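Local coordinates for protein iron-regulated transcriptional activator AFT2 (Saccharomyces cerevisiae, PDB 4LMG) that activates the iron regulon in response to low iron by binding the 5'-CACCC-3' element in target promoters through a zinc-containing WRKY-GCM1 domain, at residues Phe48-Val53 and Asn95-Glu100; Ala79-Ser82 and Lys87-Val90; Asn118-Gln121 and Ala127-Thr130. One frame throughout, in Å; residues are numbered along the deposited sequence.

Contact 1: residues Phe48-Val53 and Asn95-Glu100. With ZN (zinc ion), chain I; nucleotides of chain G.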
ATOM      1  N   PHE A  48      14.796   0.363  -2.561  1.00 29.40           N
ATOM      2  CA  PHE A  48      14.529  -0.906  -3.217  1.00 27.07           C
ATOM      3  C   PHE A  48      15.037  -2.063  -2.371  1.00 29.70           C
ATOM      4  O   PHE A  48      15.956  -1.901  -1.567  1.00 27.99           O
ATOM      5  CB  PHE A  48      15.211  -0.948  -4.586  1.00 20.80           C
ATOM      6  CG  PHE A  48      14.800   0.164  -5.507  1.00 25.46           C
ATOM      7  CD1 PHE A  48      15.432   1.394  -5.456  1.00 22.45           C
ATOM      8  CD2 PHE A  48      13.792  -0.028  -6.436  1.00 26.89           C
ATOM      9  CE1 PHE A  48      15.061   2.414  -6.309  1.00 22.63           C
ATOM     10  CE2 PHE A  48      13.416   0.987  -7.289  1.00 30.86           C
ATOM     11  CZ  PHE A  48      14.052   2.210  -7.227  1.00 23.28           C
ATOM     12  N   LYS A  49      14.432  -3.231  -2.558  1.00 28.10           N
ATOM     13  CA  LYS A  49      14.917  -4.452  -1.927  1.00 31.46           C
ATOM     14  C   LYS A  49      14.551  -5.664  -2.777  1.00 21.49           C
ATOM     15  O   LYS A  49      13.881  -5.533  -3.802  1.00 17.16           O
ATOM     16  CB  LYS A  49      14.347  -4.598  -0.517  1.00 29.51           C
ATOM     17  CG  LYS A  49      12.833  -4.716  -0.466  1.00 26.77           C
ATOM     18  CD  LYS A  49      12.358  -4.828   0.968  1.00 30.51           C
ATOM     19  CE  LYS A  49      10.842  -4.875   1.051  1.00 36.30           C
ATOM     20  NZ  LYS A  49      10.386  -4.779   2.465  1.00 45.00           N
ATOM     21  N   CYS A  50      14.997  -6.841  -2.353  1.00 20.50           N
ATOM     22  CA  CYS A  50      14.666  -8.068  -3.069  1.00 34.35           C
ATOM     23  C   CYS A  50      13.204  -8.421  -2.860  1.00 30.11           C
ATOM     24  O   CYS A  50      12.696  -8.349  -1.742  1.00 25.98           O
ATOM     25  CB  CYS A  50      15.546  -9.230  -2.605  1.00 33.58           C
ATOM     26  SG  CYS A  50      17.251  -9.168  -3.194  1.00 27.89           S
ATOM     27  N   ARG A  51      12.527  -8.797  -3.939  1.00 23.35           N
ATOM     28  CA  ARG A  51      11.167  -9.293  -3.820  1.00 28.25           C
ATOM     29  C   ARG A  51      11.129 -10.376  -2.753  1.00 31.00           C
ATOM     30  O   ARG A  51      12.039 -11.202  -2.660  1.00 30.53           O
ATOM     31  CB  ARG A  51      10.661  -9.860  -5.143  1.00 30.19           C
ATOM     32  CG  ARG A  51       9.221 -10.341  -5.075  1.00 34.66           C
ATOM     33  CD  ARG A  51       8.784 -10.965  -6.382  1.00 30.29           C
ATOM     34  NE  ARG A  51       9.125 -10.111  -7.512  1.00 28.51           N
ATOM     35  CZ  ARG A  51       8.436  -9.034  -7.871  1.00 30.19           C
ATOM     36  NH1 ARG A  51       7.358  -8.671  -7.187  1.00 33.65           N
ATOM     37  NH2 ARG A  51       8.827  -8.319  -8.916  1.00 37.24           N
ATOM     38  N   SER A  52      10.076 -10.362  -1.945  1.00 26.17           N
ATOM     39  CA  SER A  52       9.915 -11.345  -0.889  1.00 31.03           C
ATOM     40  C   SER A  52       9.386 -12.649  -1.482  1.00 45.09           C
ATOM     41  O   SER A  52       8.301 -12.682  -2.069  1.00 45.98           O
ATOM     42  CB  SER A  52       8.960 -10.813   0.182  1.00 42.73           C
ATOM     43  OG  SER A  52       8.946 -11.648   1.326  1.00 48.76           O
ATOM     44  N   VAL A  53      10.161 -13.719  -1.338  1.00 38.96           N
ATOM     45  CA  VAL A  53       9.753 -15.032  -1.830  1.00 53.52           C
ATOM     46  C   VAL A  53       9.727 -16.062  -0.704  1.00 52.77           C
ATOM     47  O   VAL A  53       8.663 -16.530  -0.300  1.00 50.85           O
ATOM     48  CB  VAL A  53      10.683 -15.530  -2.952  1.00 60.43           C
ATOM     49  CG1 VAL A  53      10.310 -16.948  -3.359  1.00 66.71           C
ATOM     50  CG2 VAL A  53      10.625 -14.591  -4.147  1.00 54.57           C
ATOM     51  N   ASN A  95      25.290  -5.638   0.801  1.00 64.37           N
ATOM     52  CA  ASN A  95      25.396  -6.388  -0.442  1.00 69.37           C
ATOM     53  C   ASN A  95      25.236  -7.897  -0.254  1.00 65.44           C
ATOM     54  O   ASN A  95      25.361  -8.666  -1.207  1.00 60.06           O
ATOM     55  CB  ASN A  95      26.723  -6.075  -1.133  1.00 80.33           C
ATOM     56  CG  ASN A  95      26.772  -6.591  -2.551  1.00 90.82           C
ATOM     57  OD1 ASN A  95      27.559  -7.479  -2.876  1.00100.98           O
ATOM     58  ND2 ASN A  95      25.913  -6.048  -3.403  1.00 91.08           N
ATOM     59  N   ILE A  96      24.954  -8.310   0.978  1.00 68.19           N
ATOM     60  CA  ILE A  96      24.787  -9.721   1.301  1.00 72.56           C
ATOM     61  C   ILE A  96      23.331 -10.145   1.173  1.00 72.13           C
ATOM     62  O   ILE A  96      22.427  -9.416   1.577  1.00 81.76           O
ATOM     63  CB  ILE A  96      25.256 -10.022   2.733  1.00 85.31           C
ATOM     64  CG1 ILE A  96      26.661  -9.461   2.964  1.00 96.42           C
ATOM     65  CG2 ILE A  96      25.212 -11.519   3.005  1.00 87.52           C
ATOM     66  CD1 ILE A  96      27.153  -9.616   4.386  1.00102.39           C
ATOM     67  N   HIS A  97      23.108 -11.328   0.612  1.00 62.70           N
ATOM     68  CA  HIS A  97      21.758 -11.862   0.471  1.00 53.00           C
ATOM     69  C   HIS A  97      21.543 -13.077   1.366  1.00 54.79           C
ATOM     70  O   HIS A  97      22.489 -13.792   1.696  1.00 65.66           O
ATOM     71  CB  HIS A  97      21.472 -12.232  -0.985  1.00 43.53           C
ATOM     72  CG  HIS A  97      21.436 -11.058  -1.911  1.00 33.36           C
ATOM     73  ND1 HIS A  97      20.269 -10.394  -2.224  1.00 30.63           N
ATOM     74  CD2 HIS A  97      22.422 -10.432  -2.596  1.00 37.84           C
ATOM     75  CE1 HIS A  97      20.539  -9.408  -3.061  1.00 28.02           C
ATOM     76  NE2 HIS A  97      21.837  -9.410  -3.304  1.00 32.76           N
ATOM     77  N   SER A  98      20.293 -13.303   1.754  1.00 48.72           N
ATOM     78  CA  SER A  98      19.942 -14.432   2.604  1.00 52.77           C
ATOM     79  C   SER A  98      19.330 -15.546   1.768  1.00 57.93           C
ATOM     80  O   SER A  98      18.640 -16.422   2.290  1.00 59.58           O
ATOM     81  CB  SER A  98      18.940 -13.995   3.671  1.00 43.12           C
ATOM     82  OG  SER A  98      17.707 -13.622   3.078  1.00 35.83           O
ATOM     83  N   HIS A  99      19.584 -15.503   0.464  1.00 50.08           N
ATOM     84  CA  HIS A  99      18.938 -16.417  -0.465  1.00 43.71           C
ATOM     85  C   HIS A  99      19.762 -16.569  -1.731  1.00 46.96           C
ATOM     86  O   HIS A  99      20.635 -15.750  -2.019  1.00 52.87           O
ATOM     87  CB  HIS A  99      17.549 -15.893  -0.822  1.00 40.83           C
ATOM     88  CG  HIS A  99      17.563 -14.524  -1.427  1.00 44.14           C
ATOM     89  ND1 HIS A  99      17.590 -14.310  -2.788  1.00 40.36           N
ATOM     90  CD2 HIS A  99      17.576 -13.298  -0.852  1.00 40.17           C
ATOM     91  CE1 HIS A  99      17.608 -13.011  -3.027  1.00 32.57           C
ATOM     92  NE2 HIS A  99      17.602 -12.375  -1.869  1.00 36.31           N
ATOM     93  N   GLU A 100      19.474 -17.618  -2.493  1.00 44.42           N
ATOM     94  CA  GLU A 100      20.175 -17.863  -3.743  1.00 51.65           C
ATOM     95  C   GLU A 100      19.671 -16.923  -4.829  1.00 44.32           C
ATOM     96  O   GLU A 100      18.500 -16.544  -4.844  1.00 44.00           O
ATOM     97  CB  GLU A 100      20.005 -19.319  -4.177  1.00 60.51           C
ATOM     98  CG  GLU A 100      20.505 -20.325  -3.154  1.00 75.65           C
ATOM     99  CD  GLU A 100      20.291 -21.763  -3.592  1.00 91.22           C
ATOM    100  OE1 GLU A 100      19.930 -21.981  -4.768  1.00 94.71           O
ATOM    101  OE2 GLU A 100      20.483 -22.673  -2.757  1.00 93.58           O
TER
HETATM  102 ZN    ZN I 201      18.291 -10.472  -1.638  1.00 37.33          ZN
ATOM    103  P    DG G   9       7.266  -7.356  -1.647  1.00 25.74           P
ATOM    104  OP1  DG G   9       7.896  -8.580  -2.186  1.00 23.59           O
ATOM    105  OP2  DG G   9       7.948  -6.615  -0.560  1.00 19.67           O
ATOM    106  O5'  DG G   9       6.986  -6.350  -2.854  1.00 28.45           O
ATOM    107  C5'  DG G   9       6.139  -6.803  -3.904  1.00 25.86           C
ATOM    108  C4'  DG G   9       5.343  -5.659  -4.503  1.00 22.51           C
ATOM    109  O4'  DG G   9       4.215  -5.329  -3.648  1.00 29.38           O
ATOM    110  C3'  DG G   9       6.107  -4.355  -4.681  1.00 25.94           C
ATOM    111  O3'  DG G   9       5.559  -3.696  -5.813  1.00 27.01           O
ATOM    112  C2'  DG G   9       5.807  -3.617  -3.376  1.00 21.60           C
ATOM    113  C1'  DG G   9       4.354  -4.020  -3.125  1.00 25.19           C
ATOM    114  N9   DG G   9       3.940  -4.088  -1.722  1.00 24.05           N
ATOM    115  C8   DG G   9       4.607  -4.687  -0.681  1.00 30.05           C
ATOM    116  N7   DG G   9       3.981  -4.601   0.460  1.00 21.75           N
ATOM    117  C5   DG G   9       2.814  -3.912   0.157  1.00 27.83           C
ATOM    118  C6   DG G   9       1.739  -3.523   0.993  1.00 27.67           C
ATOM    119  O6   DG G   9       1.598  -3.719   2.209  1.00 22.27           O
ATOM    120  N1   DG G   9       0.754  -2.838   0.285  1.00 19.42           N
ATOM    121  C2   DG G   9       0.807  -2.568  -1.063  1.00 27.41           C
ATOM    122  N2   DG G   9      -0.234  -1.895  -1.576  1.00 18.06           N
ATOM    123  N3   DG G   9       1.808  -2.925  -1.858  1.00 20.51           N
ATOM    124  C4   DG G   9       2.774  -3.592  -1.181  1.00 22.95           C
ATOM    125  P    DT G   8       5.732 -12.287   2.282  1.00 41.34           P
ATOM    126  OP1  DT G   8       6.671 -13.152   1.534  1.00 50.70           O
ATOM    127  OP2  DT G   8       6.047 -11.880   3.669  1.00 38.09           O
ATOM    128  O5'  DT G   8       5.467 -10.951   1.448  1.00 35.73           O
ATOM    129  C5'  DT G   8       5.005 -11.045   0.112  1.00 31.88           C
ATOM    130  C4'  DT G   8       4.649  -9.669  -0.413  1.00 31.29           C
ATOM    131  O4'  DT G   8       3.346  -9.263   0.078  1.00 29.30           O
ATOM    132  C3'  DT G   8       5.611  -8.556  -0.011  1.00 30.14           C
ATOM    133  O3'  DT G   8       5.791  -7.736  -1.142  1.00 34.24           O
ATOM    134  C2'  DT G   8       4.834  -7.812   1.073  1.00 25.71           C
ATOM    135  C1'  DT G   8       3.438  -7.911   0.477  1.00 29.33           C
ATOM    136  N1   DT G   8       2.298  -7.608   1.394  1.00 26.51           N
ATOM    137  C2   DT G   8       1.186  -7.004   0.858  1.00 28.50           C
ATOM    138  O2   DT G   8       1.103  -6.703  -0.319  1.00 31.90           O
ATOM    139  N3   DT G   8       0.173  -6.762   1.750  1.00 28.38           N
ATOM    140  C4   DT G   8       0.164  -7.060   3.097  1.00 26.00           C
ATOM    141  O4   DT G   8      -0.794  -6.799   3.818  1.00 38.95           O
ATOM    142  C5   DT G   8       1.358  -7.694   3.595  1.00 25.65           C
ATOM    143  C7   DT G   8       1.453  -8.060   5.045  1.00 26.31           C
ATOM    144  C6   DT G   8       2.356  -7.938   2.733  1.00 25.11           C
TER
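C50, H97 and H99 meet around a zinc ion, and that metal is what ties F48-V53 to N95-E100. C50 gives SG at 2.3 Å from the zinc, H97 gives ND1 at 2.1 Å and H99 gives NE2 at 2.0 Å; C73 is the fourth ligand, completing a Cys2His2 site of the kind found in the WRKY-GCM1 fold. H97 thus binds through the ring nitrogen nearer the backbone and H99 through the farther one. Both rings turn an edge to C50 SG, which lies 3.3 Å from CE1 of H97. A hydrogen bond from ND1 of H99 to its neighbour's carbonyl, E100 O, restrains that ring's rotation.

The other chemistry is with DNA. S52 N points almost straight at OP1 of DG9 in chain G (2.8 Å, 170°). With OG anti to the backbone N (chi1 -170°), S52 also bonds OP1 of DT8, 2.7 Å from OG, so one serine grips two successive phosphates.

C50 ends strand 45-50, which runs between strands 36-42 and 76-82, while H97 and H99 sit in the loop after strand 87-93. R51 forms salt bridges to D35 and D111, and F48 packs against helix 21-29.

Contact 2: residues Ala79-Ser82 and Lys87-Val90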
ATOM      1  N   ALA A  79      18.014   5.222  -3.686  1.00 24.85           N
ATOM      2  CA  ALA A  79      18.217   6.331  -4.604  1.00 28.56           C
ATOM      3  C   ALA A  79      17.666   7.596  -3.968  1.00 33.19           C
ATOM      4  O   ALA A  79      16.504   7.638  -3.563  1.00 39.09           O
ATOM      5  CB  ALA A  79      17.535   6.058  -5.930  1.00 18.60           C
ATOM      6  N   ALA A  80      18.501   8.625  -3.875  1.00 33.67           N
ATOM      7  CA  ALA A  80      18.110   9.866  -3.217  1.00 32.38           C
ATOM      8  C   ALA A  80      18.425  11.090  -4.071  1.00 32.55           C
ATOM      9  O   ALA A  80      19.501  11.192  -4.655  1.00 37.50           O
ATOM     10  CB  ALA A  80      18.788   9.977  -1.857  1.00 30.64           C
ATOM     11  N   TYR A  81      17.481  12.021  -4.133  1.00 30.04           N
ATOM     12  CA  TYR A  81      17.671  13.236  -4.909  1.00 29.49           C
ATOM     13  C   TYR A  81      18.331  14.336  -4.086  1.00 32.65           C
ATOM     14  O   TYR A  81      17.802  14.764  -3.060  1.00 38.79           O
ATOM     15  CB  TYR A  81      16.339  13.730  -5.470  1.00 32.04           C
ATOM     16  CG  TYR A  81      16.475  14.926  -6.381  1.00 39.48           C
ATOM     17  CD1 TYR A  81      16.079  16.192  -5.966  1.00 38.28           C
ATOM     18  CD2 TYR A  81      17.008  14.791  -7.656  1.00 41.85           C
ATOM     19  CE1 TYR A  81      16.202  17.286  -6.798  1.00 39.78           C
ATOM     20  CE2 TYR A  81      17.138  15.880  -8.493  1.00 47.12           C
ATOM     21  CZ  TYR A  81      16.734  17.123  -8.062  1.00 51.48           C
ATOM     22  OH  TYR A  81      16.864  18.207  -8.900  1.00 65.07           O
ATOM     23  N   SER A  82      19.496  14.782  -4.541  1.00 30.28           N
ATOM     24  CA  SER A  82      20.162  15.927  -3.938  1.00 30.00           C
ATOM     25  C   SER A  82      19.591  17.207  -4.536  1.00 31.85           C
ATOM     26  O   SER A  82      19.745  17.464  -5.727  1.00 44.66           O
ATOM     27  CB  SER A  82      21.675  15.861  -4.179  1.00 28.25           C
ATOM     28  OG  SER A  82      22.316  17.054  -3.762  1.00 37.29           O
ATOM     29  N   LYS A  87      20.733  16.262  -8.633  1.00 49.43           N
ATOM     30  CA  LYS A  87      20.922  14.969  -9.279  1.00 48.43           C
ATOM     31  C   LYS A  87      20.569  13.844  -8.315  1.00 40.63           C
ATOM     32  O   LYS A  87      20.545  14.041  -7.099  1.00 43.65           O
ATOM     33  CB  LYS A  87      22.371  14.800  -9.738  1.00 43.42           C
ATOM     34  CG  LYS A  87      23.317  14.397  -8.620  1.00 52.55           C
ATOM     35  CD  LYS A  87      24.665  13.950  -9.159  1.00 64.21           C
ATOM     36  CE  LYS A  87      25.546  13.404  -8.046  1.00 69.07           C
ATOM     37  NZ  LYS A  87      26.869  12.943  -8.553  1.00 72.71           N
ATOM     38  N   TRP A  88      20.296  12.664  -8.862  1.00 43.02           N
ATOM     39  CA  TRP A  88      20.025  11.487  -8.047  1.00 36.31           C
ATOM     40  C   TRP A  88      21.311  10.729  -7.772  1.00 32.98           C
ATOM     41  O   TRP A  88      22.119  10.523  -8.676  1.00 34.41           O
ATOM     42  CB  TRP A  88      19.042  10.555  -8.758  1.00 33.34           C
ATOM     43  CG  TRP A  88      17.642  11.078  -8.844  1.00 34.25           C
ATOM     44  CD1 TRP A  88      17.135  11.915  -9.796  1.00 26.12           C
ATOM     45  CD2 TRP A  88      16.561  10.784  -7.951  1.00 33.74           C
ATOM     46  NE1 TRP A  88      15.806  12.166  -9.546  1.00 37.02           N
ATOM     47  CE2 TRP A  88      15.429  11.484  -8.419  1.00 35.87           C
ATOM     48  CE3 TRP A  88      16.440  10.000  -6.799  1.00 29.78           C
ATOM     49  CZ2 TRP A  88      14.194  11.424  -7.775  1.00 28.54           C
ATOM     50  CZ3 TRP A  88      15.211   9.942  -6.158  1.00 29.29           C
ATOM     51  CH2 TRP A  88      14.105  10.648  -6.649  1.00 27.78           C
ATOM     52  N   ASN A  89      21.510  10.317  -6.526  1.00 29.36           N
ATOM     53  CA  ASN A  89      22.592   9.390  -6.227  1.00 34.61           C
ATOM     54  C   ASN A  89      22.050   8.023  -5.810  1.00 39.95           C
ATOM     55  O   ASN A  89      21.029   7.925  -5.123  1.00 30.57           O
ATOM     56  CB  ASN A  89      23.574   9.964  -5.197  1.00 49.88           C
ATOM     57  CG  ASN A  89      22.922  10.269  -3.866  1.00 61.48           C
ATOM     58  OD1 ASN A  89      22.982   9.467  -2.935  1.00 61.38           O
ATOM     59  ND2 ASN A  89      22.308  11.442  -3.762  1.00 73.84           N
ATOM     60  N   VAL A  90      22.722   6.967  -6.254  1.00 31.63           N
ATOM     61  CA  VAL A  90      22.263   5.617  -5.977  1.00 33.00           C
ATOM     62  C   VAL A  90      23.314   4.842  -5.200  1.00 34.20           C
ATOM     63  O   VAL A  90      24.470   4.749  -5.618  1.00 40.30           O
ATOM     64  CB  VAL A  90      21.916   4.865  -7.273  1.00 35.80           C
ATOM     65  CG1 VAL A  90      21.342   3.495  -6.952  1.00 39.00           C
ATOM     66  CG2 VAL A  90      20.938   5.676  -8.109  1.00 29.07           C
TER
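Strands A79-S82 and K87-V90 run antiparallel as the two arms of a beta hairpin in the WRKY-GCM1 sheet, their short axes at 149° and 4.6 Å apart at closest approach. A80 and N89 make a regular hydrogen-bonded pair, A80 N to N89 O and N89 N to A80 O each spanning 2.9 Å. Toward the turn, S82 N bonds K87 O, while the return bond from K87 N to S82 O is weak.

The main side-chain contact is Y81 on W88, a non-hydrogen-bonded pair. Y81 CB sits 3.7 Å from the centroid of the six-membered indole ring, squarely over its face, in a CH-pi contact. Its phenol ring then turns an edge toward the five-membered ring in a tilted edge-to-face pair, planes at 55°, with CD2 3.5 Å from W88 NE1. The indole leans across the hairpin because CG of W88 is anti to its carbonyl carbon (chi1 -70°), which brings CE3 to 4.2 Å from A79 CB. The W88 side chain also comes within about 4 Å of that of R18, a DNA-binding residue.

Strand 45-50 pairs with 76-82 on one side, strand 7-8 with 87-93 on the other, and I21 of helix 21-29 touches A79 and W88.

Contact 3: residues Asn118-Gln121 and Ala127-Thr130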
ATOM      1  N   ASN A 118       8.080  -3.868 -21.461  1.00 26.22           N
ATOM      2  CA  ASN A 118       8.382  -2.445 -21.373  1.00 32.16           C
ATOM      3  C   ASN A 118       9.568  -2.072 -22.262  1.00 34.79           C
ATOM      4  O   ASN A 118       9.566  -1.026 -22.914  1.00 34.63           O
ATOM      5  CB  ASN A 118       8.640  -2.041 -19.921  1.00 43.58           C
ATOM      6  CG  ASN A 118       9.005  -0.577 -19.781  1.00 61.10           C
ATOM      7  OD1 ASN A 118      10.146  -0.236 -19.466  1.00 65.31           O
ATOM      8  ND2 ASN A 118       8.035   0.301 -20.022  1.00 61.38           N
ATOM      9  N   LEU A 119      10.576  -2.939 -22.290  1.00 31.34           N
ATOM     10  CA  LEU A 119      11.723  -2.754 -23.172  1.00 35.03           C
ATOM     11  C   LEU A 119      11.270  -2.680 -24.623  1.00 39.39           C
ATOM     12  O   LEU A 119      11.711  -1.812 -25.377  1.00 33.43           O
ATOM     13  CB  LEU A 119      12.719  -3.902 -23.008  1.00 29.95           C
ATOM     14  CG  LEU A 119      13.339  -4.100 -21.627  1.00 30.02           C
ATOM     15  CD1 LEU A 119      14.217  -5.344 -21.617  1.00 34.98           C
ATOM     16  CD2 LEU A 119      14.134  -2.868 -21.212  1.00 28.09           C
ATOM     17  N   ARG A 120      10.392  -3.599 -25.011  1.00 34.13           N
ATOM     18  CA  ARG A 120       9.865  -3.619 -26.370  1.00 36.35           C
ATOM     19  C   ARG A 120       9.083  -2.346 -26.662  1.00 34.39           C
ATOM     20  O   ARG A 120       9.216  -1.760 -27.734  1.00 44.55           O
ATOM     21  CB  ARG A 120       8.993  -4.854 -26.604  1.00 40.35           C
ATOM     22  CG  ARG A 120       9.788  -6.130 -26.844  1.00 52.84           C
ATOM     23  CD  ARG A 120       8.880  -7.283 -27.234  1.00 60.08           C
ATOM     24  NE  ARG A 120       8.016  -7.692 -26.131  1.00 62.04           N
ATOM     25  CZ  ARG A 120       8.281  -8.703 -25.310  1.00 59.99           C
ATOM     26  NH1 ARG A 120       9.387  -9.420 -25.472  1.00 61.36           N
ATOM     27  NH2 ARG A 120       7.437  -9.003 -24.331  1.00 50.92           N
ATOM     28  N   GLN A 121       8.273  -1.921 -25.699  1.00 35.32           N
ATOM     29  CA  GLN A 121       7.531  -0.673 -25.827  1.00 38.96           C
ATOM     30  C   GLN A 121       8.481   0.491 -26.088  1.00 43.13           C
ATOM     31  O   GLN A 121       8.236   1.314 -26.968  1.00 41.59           O
ATOM     32  CB  GLN A 121       6.708  -0.403 -24.566  1.00 34.00           C
ATOM     33  CG  GLN A 121       5.567  -1.378 -24.342  1.00 41.72           C
ATOM     34  CD  GLN A 121       4.913  -1.197 -22.986  1.00 45.07           C
ATOM     35  OE1 GLN A 121       5.422  -0.470 -22.133  1.00 42.42           O
ATOM     36  NE2 GLN A 121       3.782  -1.862 -22.779  1.00 37.79           N
ATOM     37  N   ALA A 127      18.941  -3.783 -25.103  1.00 44.41           N
ATOM     38  CA  ALA A 127      18.534  -4.467 -23.881  1.00 37.05           C
ATOM     39  C   ALA A 127      17.781  -5.751 -24.211  1.00 39.60           C
ATOM     40  O   ALA A 127      18.019  -6.794 -23.605  1.00 36.90           O
ATOM     41  CB  ALA A 127      17.684  -3.555 -23.013  1.00 33.49           C
ATOM     42  N   ILE A 128      16.873  -5.666 -25.179  1.00 39.62           N
ATOM     43  CA  ILE A 128      16.106  -6.829 -25.608  1.00 38.85           C
ATOM     44  C   ILE A 128      17.036  -7.956 -26.052  1.00 49.00           C
ATOM     45  O   ILE A 128      16.843  -9.114 -25.680  1.00 44.47           O
ATOM     46  CB  ILE A 128      15.133  -6.476 -26.750  1.00 37.66           C
ATOM     47  CG1 ILE A 128      14.130  -5.419 -26.282  1.00 36.20           C
ATOM     48  CG2 ILE A 128      14.402  -7.724 -27.232  1.00 43.74           C
ATOM     49  CD1 ILE A 128      13.247  -4.876 -27.386  1.00 36.71           C
ATOM     50  N   LYS A 129      18.046  -7.609 -26.842  1.00 52.48           N
ATOM     51  CA  LYS A 129      19.044  -8.581 -27.278  1.00 61.34           C
ATOM     52  C   LYS A 129      19.743  -9.211 -26.079  1.00 52.56           C
ATOM     53  O   LYS A 129      19.855 -10.433 -25.983  1.00 47.14           O
ATOM     54  CB  LYS A 129      20.077  -7.924 -28.197  1.00 70.91           C
ATOM     55  CG  LYS A 129      19.519  -7.433 -29.526  1.00 80.99           C
ATOM     56  CD  LYS A 129      20.615  -6.819 -30.390  1.00 85.75           C
ATOM     57  CE  LYS A 129      20.069  -6.348 -31.730  1.00 87.07           C
ATOM     58  NZ  LYS A 129      21.134  -5.754 -32.585  1.00 87.24           N
ATOM     59  N   THR A 130      20.211  -8.366 -25.164  1.00 49.54           N
ATOM     60  CA  THR A 130      20.918  -8.832 -23.978  1.00 42.77           C
ATOM     61  C   THR A 130      20.108  -9.854 -23.190  1.00 42.39           C
ATOM     62  O   THR A 130      20.614 -10.917 -22.834  1.00 40.13           O
ATOM     63  CB  THR A 130      21.281  -7.668 -23.043  1.00 45.80           C
ATOM     64  OG1 THR A 130      22.238  -6.816 -23.686  1.00 52.88           O
ATOM     65  CG2 THR A 130      21.870  -8.196 -21.742  1.00 41.21           C
TER
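Two consecutive helices, 110-121 and 125-139, joined by a short connection, pack against each other beside it; L119 and R120 near the end of the first meet A127 and I128 near the start of the second. The contact is wholly apolar across the gap, with no hydrogen bond between the two segments, and the closest CA atoms, those of L119 and I128, are 6.5 Å apart.

L119 is the buried residue of N118-Q121. Both of its methyls face the A127 methyl, with CD2 at 4.0 Å and CD1 at 4.1 Å from A127 CB, so the forked end of the leucine abuts one methyl group. Nearer its root, L119 CB lies 3.9 Å from CG1 of I128. The isoleucine reaches across with its long branch: CG1 stands opposite the carbonyl carbon (chi1 -61°) and the chain continues extended (chi2 172°), which carries CD1 past L119 to the backbone of the first helix. There CD1 comes within 3.7 Å of both CA and CG of R120, crossing the arginine's aliphatic stem at about a right angle.

R120 therefore contributes its hydrocarbon part here, while its charged end is engaged elsewhere: NE forms a salt bridge with E117, one turn back on the same helix.

At the start of helix 125-139, D124 OD1 accepts a hydrogen bond from A127 N, in the manner of an N-cap. Both helices follow the sheet and the short helix 103-106 in the chain, and 125-139 is the last helix of the model.

Overall arrangement
Contacts 1 and 2 both reach the same antiparallel sheet, contact 1 through strand 45-50 alone, and along the chain the hairpin of contact 2 is nested inside the loop closed by contact 1. Contact 3 follows later, in the helical part, on the opposite side of the chain's centre from contact 1. Each mixes core and surface: C50 is buried in contact 1, A79, W88 and V90 in contact 2, L119 and A127 in contact 3, whereas K87 and R120 are exposed. Metal coordination joins a strand end to a loop in contact 1, beside the DNA; backbone hydrogen bonds and an aromatic pair hold contact 2; apolar contacts alone, including the hydrocarbon stem of R120, bridge contact 3.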